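PDB 1E6Y: methyl-coenzyme M reductase subunit gamma from Methanosarcina barkeri, which forms part of the nickel enzyme that reduces methyl-coenzyme M with coenzyme B, releasing methane in the last step of methanogenesis. Local coordinates for residues C[99-104]-C[141-146]. Residues are numbered along the deposited sequence; the frame is centred on the assembly and turned at random.
Sequences YFRSYF and EITDHA
Arg101 reaches from helix 98-108 to Thr143, in the loop between helix 127-139 and strand 148-150. From CB the chain leaves with CG anti to the carbonyl carbon (chi1 -72°), and its extended run to NE carries the guanidinium across to the loop. Arg101 CG lies 4.1 Å from Ile142 CD1, the methyl that also rests obliquely against the Phe104 ring, 4.0 Å from Phe104 CG. Farther out, Ile142 CG1 and CG2 both lie near Arg101 NH1, and the carbonyl O of Ile142 sits over one guanidinium face, 3.6 Å from Arg101 NH2. At the tip the guanidinium takes Thr143 end-on: Arg101 NH1 and NH2 both donate to Thr143 OG1, at 3.1 and 3.0 Å. OG1 lies almost in the guanidinium plane, yet sharing one acceptor bends the N-H...O angles to 143° and 147°. NH2 also forms a salt bridge with Asp89, NH1 a hydrogen bond with Gln137 OE1, and OG1 one with Gln137 O. A methionine in place of Arg101 would probably cost Asp89 this salt-bridge partner and OG1 both guanidinium donors. The Arg101 side chain lies about 9 Å from that of coenzyme M-binding Arg120; the chemistry implies a buried charge probably balanced, at least partly, by Asp89, and a guanidinium whose rotation Thr143, Gln137 and Asp89 restrain.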
ATOM      1  N   TYR C  99      32.778   7.174 -19.566  1.00 11.05           N
ATOM      2  CA  TYR C  99      32.163   8.496 -19.676  1.00 11.19           C
ATOM      3  C   TYR C  99      32.720   9.275 -20.854  1.00 11.44           C
ATOM      4  O   TYR C  99      31.985   9.981 -21.542  1.00 11.01           O
ATOM      5  CB  TYR C  99      32.363   9.305 -18.394  1.00 11.14           C
ATOM      6  CG  TYR C  99      31.349   8.997 -17.322  1.00  9.91           C
ATOM      7  CD1 TYR C  99      31.740   8.385 -16.135  1.00 10.43           C
ATOM      8  CD2 TYR C  99      29.987   9.213 -17.536  1.00  9.70           C
ATOM      9  CE1 TYR C  99      30.806   7.977 -15.191  1.00  9.94           C
ATOM     10  CE2 TYR C  99      29.035   8.806 -16.595  1.00  9.76           C
ATOM     11  CZ  TYR C  99      29.457   8.182 -15.427  1.00 10.32           C
ATOM     12  OH  TYR C  99      28.544   7.703 -14.517  1.00 11.09           O
ATOM     13  N   PHE C 100      33.998   9.065 -21.150  1.00 11.70           N
ATOM     14  CA  PHE C 100      34.637   9.830 -22.208  1.00 11.61           C
ATOM     15  C   PHE C 100      34.405   9.273 -23.600  1.00 11.84           C
ATOM     16  O   PHE C 100      34.405  10.033 -24.569  1.00 11.94           O
ATOM     17  CB  PHE C 100      36.124  10.015 -21.913  1.00 12.60           C
ATOM     18  CG  PHE C 100      36.380  10.992 -20.809  1.00 12.53           C
ATOM     19  CD1 PHE C 100      36.373  10.569 -19.483  1.00 12.65           C
ATOM     20  CD2 PHE C 100      36.431  12.357 -21.080  1.00 12.54           C
ATOM     21  CE1 PHE C 100      36.399  11.493 -18.439  1.00 13.01           C
ATOM     22  CE2 PHE C 100      36.459  13.293 -20.043  1.00 13.07           C
ATOM     23  CZ  PHE C 100      36.440  12.859 -18.720  1.00 13.11           C
ATOM     24  N   ARG C 101      34.054   7.989 -23.692  1.00 11.62           N
ATOM     25  CA  ARG C 101      33.435   7.506 -24.917  1.00 11.12           C
ATOM     26  C   ARG C 101      32.057   8.150 -25.131  1.00 11.37           C
ATOM     27  O   ARG C 101      31.699   8.494 -26.246  1.00 10.58           O
ATOM     28  CB  ARG C 101      33.257   5.991 -24.902  1.00 11.79           C
ATOM     29  CG  ARG C 101      34.561   5.198 -25.053  1.00 12.05           C
ATOM     30  CD  ARG C 101      34.164   3.782 -25.446  1.00 11.42           C
ATOM     31  NE  ARG C 101      35.267   2.835 -25.546  1.00 12.83           N
ATOM     32  CZ  ARG C 101      35.940   2.575 -26.661  1.00 13.20           C
ATOM     33  NH1 ARG C 101      35.635   3.174 -27.798  1.00 13.33           N
ATOM     34  NH2 ARG C 101      36.909   1.660 -26.568  1.00 13.29           N
ATOM     35  N   SER C 102      31.283   8.281 -24.060  1.00 11.39           N
ATOM     36  CA  SER C 102      29.954   8.871 -24.163  1.00 11.17           C
ATOM     37  C   SER C 102      29.999  10.353 -24.532  1.00 10.88           C
ATOM     38  O   SER C 102      29.187  10.817 -25.338  1.00 10.66           O
ATOM     39  CB  SER C 102      29.189   8.671 -22.857  1.00 10.69           C
ATOM     40  OG  SER C 102      28.796   7.318 -22.725  1.00 11.60           O
ATOM     41  N   TYR C 103      30.979  11.076 -23.988  1.00 11.14           N
ATOM     42  CA  TYR C 103      31.194  12.481 -24.345  1.00 11.73           C
ATOM     43  C   TYR C 103      31.596  12.598 -25.807  1.00 11.78           C
ATOM     44  O   TYR C 103      31.102  13.461 -26.526  1.00 11.52           O
ATOM     45  CB  TYR C 103      32.292  13.108 -23.478  1.00 11.86           C
ATOM     46  CG  TYR C 103      32.008  13.104 -21.995  1.00 11.96           C
ATOM     47  CD1 TYR C 103      30.699  13.047 -21.507  1.00 11.91           C
ATOM     48  CD2 TYR C 103      33.053  13.085 -21.076  1.00 10.90           C
ATOM     49  CE1 TYR C 103      30.444  12.959 -20.137  1.00 11.46           C
ATOM     50  CE2 TYR C 103      32.811  12.993 -19.710  1.00 11.62           C
ATOM     51  CZ  TYR C 103      31.507  12.927 -19.246  1.00 11.73           C
ATOM     52  OH  TYR C 103      31.286  12.787 -17.895  1.00 11.76           O
ATOM     53  N   PHE C 104      32.507  11.727 -26.231  1.00 12.10           N
ATOM     54  CA  PHE C 104      32.903  11.629 -27.630  1.00 12.20           C
ATOM     55  C   PHE C 104      31.681  11.506 -28.550  1.00 11.97           C
ATOM     56  O   PHE C 104      31.557  12.244 -29.528  1.00 11.84           O
ATOM     57  CB  PHE C 104      33.841  10.428 -27.815  1.00 13.28           C
ATOM     58  CG  PHE C 104      33.995   9.983 -29.243  1.00 14.00           C
ATOM     59  CD1 PHE C 104      34.718  10.749 -30.153  1.00 14.57           C
ATOM     60  CD2 PHE C 104      33.399   8.804 -29.681  1.00 14.94           C
ATOM     61  CE1 PHE C 104      34.845  10.349 -31.481  1.00 15.45           C
ATOM     62  CE2 PHE C 104      33.520   8.395 -31.007  1.00 16.15           C
ATOM     63  CZ  PHE C 104      34.244   9.169 -31.908  1.00 15.69           C
ATOM     64  N   GLU C 141      42.471   5.988 -31.955  1.00 14.34           N
ATOM     65  CA  GLU C 141      43.201   5.718 -30.724  1.00 14.67           C
ATOM     66  C   GLU C 141      42.298   5.531 -29.506  1.00 14.38           C
ATOM     67  O   GLU C 141      42.754   5.041 -28.472  1.00 14.80           O
ATOM     68  CB  GLU C 141      44.195   6.849 -30.451  1.00 14.89           C
ATOM     69  CG  GLU C 141      43.541   8.202 -30.224  1.00 15.73           C
ATOM     70  CD  GLU C 141      44.539   9.286 -29.888  1.00 15.70           C
ATOM     71  OE1 GLU C 141      44.601  10.287 -30.628  1.00 16.05           O
ATOM     72  OE2 GLU C 141      45.260   9.143 -28.880  1.00 15.88           O
ATOM     73  N   ILE C 142      41.027   5.911 -29.629  1.00 14.03           N
ATOM     74  CA  ILE C 142      40.077   5.761 -28.526  1.00 13.55           C
ATOM     75  C   ILE C 142      39.928   4.290 -28.126  1.00 13.78           C
ATOM     76  O   ILE C 142      39.608   3.983 -26.979  1.00 13.68           O
ATOM     77  CB  ILE C 142      38.685   6.364 -28.887  1.00 13.42           C
ATOM     78  CG1 ILE C 142      37.813   6.471 -27.629  1.00 13.52           C
ATOM     79  CG2 ILE C 142      37.992   5.516 -29.945  1.00 13.41           C
ATOM     80  CD1 ILE C 142      36.665   7.453 -27.754  1.00 13.86           C
ATOM     81  N   THR C 143      40.281   3.388 -29.036  1.00 13.63           N
ATOM     82  CA  THR C 143      40.248   1.962 -28.738  1.00 13.98           C
ATOM     83  C   THR C 143      41.597   1.289 -28.972  1.00 14.54           C
ATOM     84  O   THR C 143      42.192   1.423 -30.045  1.00 14.54           O
ATOM     85  CB  THR C 143      39.187   1.235 -29.588  1.00 13.78           C
ATOM     86  OG1 THR C 143      37.905   1.839 -29.379  1.00 13.14           O
ATOM     87  CG2 THR C 143      39.108  -0.232 -29.197  1.00 13.42           C
ATOM     88  N   ASP C 144      42.115   0.650 -27.927  1.00 13.97           N
ATOM     89  CA  ASP C 144      43.097  -0.411 -28.106  1.00 14.13           C
ATOM     90  C   ASP C 144      42.372  -1.743 -28.004  1.00 14.11           C
ATOM     91  O   ASP C 144      41.674  -1.999 -27.024  1.00 14.25           O
ATOM     92  CB  ASP C 144      44.181  -0.346 -27.036  1.00 14.08           C
ATOM     93  CG  ASP C 144      45.184  -1.477 -27.168  1.00 14.74           C
ATOM     94  OD1 ASP C 144      45.998  -1.433 -28.112  1.00 15.19           O
ATOM     95  OD2 ASP C 144      45.092  -2.453 -26.398  1.00 14.54           O
ATOM     96  N   HIS C 145      42.584  -2.613 -28.985  1.00 13.88           N
ATOM     97  CA  HIS C 145      41.790  -3.827 -29.088  1.00 13.81           C
ATOM     98  C   HIS C 145      42.297  -5.002 -28.258  1.00 13.65           C
ATOM     99  O   HIS C 145      41.670  -6.059 -28.235  1.00 14.15           O
ATOM    100  CB  HIS C 145      41.636  -4.229 -30.553  1.00 14.03           C
ATOM    101  CG  HIS C 145      40.733  -3.320 -31.323  1.00 14.33           C
ATOM    102  ND1 HIS C 145      39.365  -3.312 -31.150  1.00 14.21           N
ATOM    103  CD2 HIS C 145      41.006  -2.338 -32.215  1.00 13.98           C
ATOM    104  CE1 HIS C 145      38.835  -2.363 -31.901  1.00 14.92           C
ATOM    105  NE2 HIS C 145      39.808  -1.755 -32.554  1.00 14.61           N
ATOM    106  N   ALA C 146      43.392  -4.798 -27.533  1.00 13.48           N
ATOM    107  CA  ALA C 146      43.809  -5.743 -26.502  1.00 13.58           C
ATOM    108  C   ALA C 146      43.170  -5.355 -25.171  1.00 13.79           C
ATOM    109  O   ALA C 146      42.564  -6.189 -24.496  1.00 14.08           O
ATOM    110  CB  ALA C 146      45.327  -5.755 -26.367  1.00 13.03           C
TER